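PDB 6S1Y: angiotensin-converting enzyme from Anopheles gambiae, which is a zinc metalloprotease of the mosquito, probably cleaving short peptides from their C-terminal end as other angiotensin-converting enzymes do. Local coordinates for residues S392-T397 with Q506-A511. Numbering follows the deposited sequence.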
ATOM      1  N   SER A 392       1.506  -6.130 -11.979  1.00 45.64           N
ATOM      2  CA  SER A 392       2.858  -6.458 -11.534  1.00 45.86           C
ATOM      3  C   SER A 392       3.052  -7.961 -11.401  1.00 45.94           C
ATOM      4  O   SER A 392       4.168  -8.456 -11.615  1.00 47.09           O
ATOM      5  CB  SER A 392       3.166  -5.781 -10.197  1.00 46.78           C
ATOM      6  OG  SER A 392       3.347  -4.396 -10.375  1.00 47.57           O
ATOM      7  N   LEU A 393       1.996  -8.702 -11.043  1.00 43.73           N
ATOM      8  CA  LEU A 393       2.103 -10.166 -11.017  1.00 46.48           C
ATOM      9  C   LEU A 393       2.463 -10.730 -12.393  1.00 46.98           C
ATOM     10  O   LEU A 393       3.275 -11.651 -12.492  1.00 47.77           O
ATOM     11  CB  LEU A 393       0.804 -10.795 -10.502  1.00 44.58           C
ATOM     12  CG  LEU A 393       0.606 -10.706  -8.980  1.00 44.77           C
ATOM     13  CD1 LEU A 393      -0.766 -11.210  -8.551  1.00 47.16           C
ATOM     14  CD2 LEU A 393       1.659 -11.496  -8.246  1.00 43.52           C
ATOM     15  N   SER A 394       1.863 -10.204 -13.470  1.00 47.16           N
ATOM     16  CA  SER A 394       2.222 -10.669 -14.808  1.00 48.81           C
ATOM     17  C   SER A 394       3.622 -10.199 -15.186  1.00 49.31           C
ATOM     18  O   SER A 394       4.423 -10.979 -15.719  1.00 47.02           O
ATOM     19  CB  SER A 394       1.208 -10.178 -15.855  1.00 48.75           C
ATOM     20  OG  SER A 394      -0.024 -10.886 -15.798  1.00 49.06           O
ATOM     21  N   VAL A 395       3.931  -8.926 -14.907  1.00 48.03           N
ATOM     22  CA  VAL A 395       5.216  -8.358 -15.285  1.00 46.40           C
ATOM     23  C   VAL A 395       6.360  -9.103 -14.628  1.00 48.39           C
ATOM     24  O   VAL A 395       7.478  -9.130 -15.152  1.00 47.48           O
ATOM     25  CB  VAL A 395       5.282  -6.863 -14.910  1.00 46.79           C
ATOM     26  CG1 VAL A 395       6.699  -6.380 -15.064  1.00 49.04           C
ATOM     27  CG2 VAL A 395       4.364  -6.040 -15.772  1.00 48.78           C
ATOM     28  N   SER A 396       6.113  -9.702 -13.457  1.00 48.67           N
ATOM     29  CA  SER A 396       7.195 -10.320 -12.717  1.00 48.48           C
ATOM     30  C   SER A 396       7.595 -11.672 -13.289  1.00 47.81           C
ATOM     31  O   SER A 396       8.703 -12.135 -13.010  1.00 49.22           O
ATOM     32  CB  SER A 396       6.803 -10.458 -11.250  1.00 48.76           C
ATOM     33  OG  SER A 396       5.801 -11.449 -11.070  1.00 49.44           O
ATOM     34  N   THR A 397       6.749 -12.291 -14.102  1.00 46.47           N
ATOM     35  CA  THR A 397       7.046 -13.619 -14.611  1.00 49.59           C
ATOM     36  C   THR A 397       8.274 -13.598 -15.515  1.00 50.53           C
ATOM     37  O   THR A 397       8.525 -12.615 -16.224  1.00 50.11           O
ATOM     38  CB  THR A 397       5.875 -14.178 -15.407  1.00 49.98           C
ATOM     39  OG1 THR A 397       5.636 -13.331 -16.536  1.00 49.80           O
ATOM     40  CG2 THR A 397       4.636 -14.270 -14.546  1.00 49.95           C
ATOM     41  N   GLN A 506      -6.972 -13.311  -6.374  1.00 45.56           N
ATOM     42  CA  GLN A 506      -8.261 -13.673  -6.960  1.00 46.47           C
ATOM     43  C   GLN A 506      -8.450 -13.004  -8.319  1.00 46.12           C
ATOM     44  O   GLN A 506      -8.865 -13.652  -9.281  1.00 48.60           O
ATOM     45  CB  GLN A 506      -9.383 -13.297  -5.997  1.00 45.11           C
ATOM     46  CG  GLN A 506      -9.290 -14.018  -4.662  1.00 44.45           C
ATOM     47  CD  GLN A 506     -10.395 -13.665  -3.719  1.00 47.02           C
ATOM     48  OE1 GLN A 506     -10.196 -12.917  -2.746  1.00 48.83           O
ATOM     49  NE2 GLN A 506     -11.576 -14.211  -3.963  1.00 49.43           N
ATOM     50  N   PHE A 507      -8.124 -11.714  -8.419  1.00 47.86           N
ATOM     51  CA  PHE A 507      -8.209 -10.994  -9.690  1.00 46.44           C
ATOM     52  C   PHE A 507      -7.240 -11.589 -10.711  1.00 48.45           C
ATOM     53  O   PHE A 507      -7.602 -11.828 -11.871  1.00 48.96           O
ATOM     54  CB  PHE A 507      -7.896  -9.509  -9.471  1.00 43.89           C
ATOM     55  CG  PHE A 507      -8.897  -8.768  -8.601  1.00 45.84           C
ATOM     56  CD1 PHE A 507     -10.152  -9.282  -8.348  1.00 46.50           C
ATOM     57  CD2 PHE A 507      -8.579  -7.528  -8.083  1.00 45.52           C
ATOM     58  CE1 PHE A 507     -11.064  -8.572  -7.585  1.00 49.21           C
ATOM     59  CE2 PHE A 507      -9.484  -6.812  -7.313  1.00 46.14           C
ATOM     60  CZ  PHE A 507     -10.725  -7.333  -7.060  1.00 48.00           C
ATOM     61  N   HIS A 508      -5.989 -11.825 -10.296  1.00 46.75           N
ATOM     62  CA  HIS A 508      -4.993 -12.405 -11.196  1.00 47.85           C
ATOM     63  C   HIS A 508      -5.446 -13.757 -11.730  1.00 49.29           C
ATOM     64  O   HIS A 508      -5.265 -14.056 -12.916  1.00 51.08           O
ATOM     65  CB  HIS A 508      -3.664 -12.538 -10.452  1.00 48.36           C
ATOM     66  CG  HIS A 508      -2.558 -13.178 -11.240  1.00 47.14           C
ATOM     67  ND1 HIS A 508      -1.987 -12.585 -12.340  1.00 46.52           N
ATOM     68  CD2 HIS A 508      -1.877 -14.331 -11.045  1.00 47.80           C
ATOM     69  CE1 HIS A 508      -1.011 -13.343 -12.798  1.00 46.85           C
ATOM     70  NE2 HIS A 508      -0.928 -14.414 -12.034  1.00 48.46           N
ATOM     71  N   ARG A 509      -6.005 -14.600 -10.865  1.00 48.09           N
ATOM     72  CA  ARG A 509      -6.451 -15.917 -11.297  1.00 49.29           C
ATOM     73  C   ARG A 509      -7.551 -15.796 -12.342  1.00 51.15           C
ATOM     74  O   ARG A 509      -7.536 -16.507 -13.354  1.00 52.32           O
ATOM     75  CB  ARG A 509      -6.946 -16.717 -10.095  1.00 48.86           C
ATOM     76  CG  ARG A 509      -7.583 -18.073 -10.450  1.00 52.25           C
ATOM     77  CD  ARG A 509      -7.792 -18.951  -9.230  1.00 51.03           C
ATOM     78  NE  ARG A 509      -8.765 -18.390  -8.309  1.00 51.28           N
ATOM     79  CZ  ARG A 509      -9.072 -18.919  -7.131  1.00 54.41           C
ATOM     80  NH1 ARG A 509      -8.473 -20.039  -6.727  1.00 55.32           N
ATOM     81  NH2 ARG A 509      -9.974 -18.328  -6.357  1.00 54.58           N
ATOM     82  N   ALA A 510      -8.513 -14.902 -12.110  1.00 50.54           N
ATOM     83  CA  ALA A 510      -9.596 -14.709 -13.063  1.00 49.65           C
ATOM     84  C   ALA A 510      -9.079 -14.159 -14.382  1.00 51.77           C
ATOM     85  O   ALA A 510      -9.527 -14.577 -15.455  1.00 52.30           O
ATOM     86  CB  ALA A 510     -10.646 -13.775 -12.461  1.00 50.15           C
ATOM     87  N   ALA A 511      -8.122 -13.238 -14.337  1.00 50.23           N
ATOM     88  CA  ALA A 511      -7.640 -12.658 -15.585  1.00 52.47           C
ATOM     89  C   ALA A 511      -6.810 -13.653 -16.380  1.00 53.49           C
ATOM     90  O   ALA A 511      -6.865 -13.661 -17.618  1.00 52.51           O
ATOM     91  CB  ALA A 511      -6.828 -11.389 -15.304  1.00 49.16           C
TER
HETATM   92  O   HOH W   1      -1.769 -10.427 -13.812  1.00 46.86           O
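Leu-393 lies over one face of the imidazole of His-508, joining helix 381-395 to helix 495-514 in the largely helical fold of the angiotensin-converting enzyme family. Its CB stands 4.0 Å from the centroid of the His-508 ring, 19° off the ring normal, a CH-pi contact shifted toward the ND1 and CE1 side of the rim. Farther along the same side chain, CD1 of Leu-393 reaches CB of His-508 at 3.7 Å and also touches CG, so that the leucine covers the ring and its root together. The imidazole spans the gap because CG of His-508 is anti to its backbone N (chi1 177°), which carries it out from its own helix toward the other.

The polar link is made through water. One water sits in the plane of the His-508 ring, at its edge, 2.6 Å from ND1 of His-508 and 2.7 Å from OG of Ser-394. The other ring nitrogen, NE2, is hydrogen-bonded to the carbonyl O of Leu-527, consistent with a proton on NE2. OG of Ser-394 has a second partner in the backbone N of Ile-532, and the loop carrying both outside partners thus ties the two helices together. Tyr-575 of helix 570-575 also packs on Leu-393.

The contact lies away from the active site, the side chain of Leu-393 being about 14 Å from the bound glutamyl ligand; helix 381-395 itself supplies the zinc ligand Glu-385. Just beyond the contact, two hydroxyls bond back to carbonyl oxygens of segment 392-397. OG of Ser-396 bonds to O of Leu-393 from above the carbonyl plane, whereas OG1 of Thr-397, N-cap of the next helix, meets O of Ser-394 at 2.8 Å with a C=O...OG1 angle of 161°.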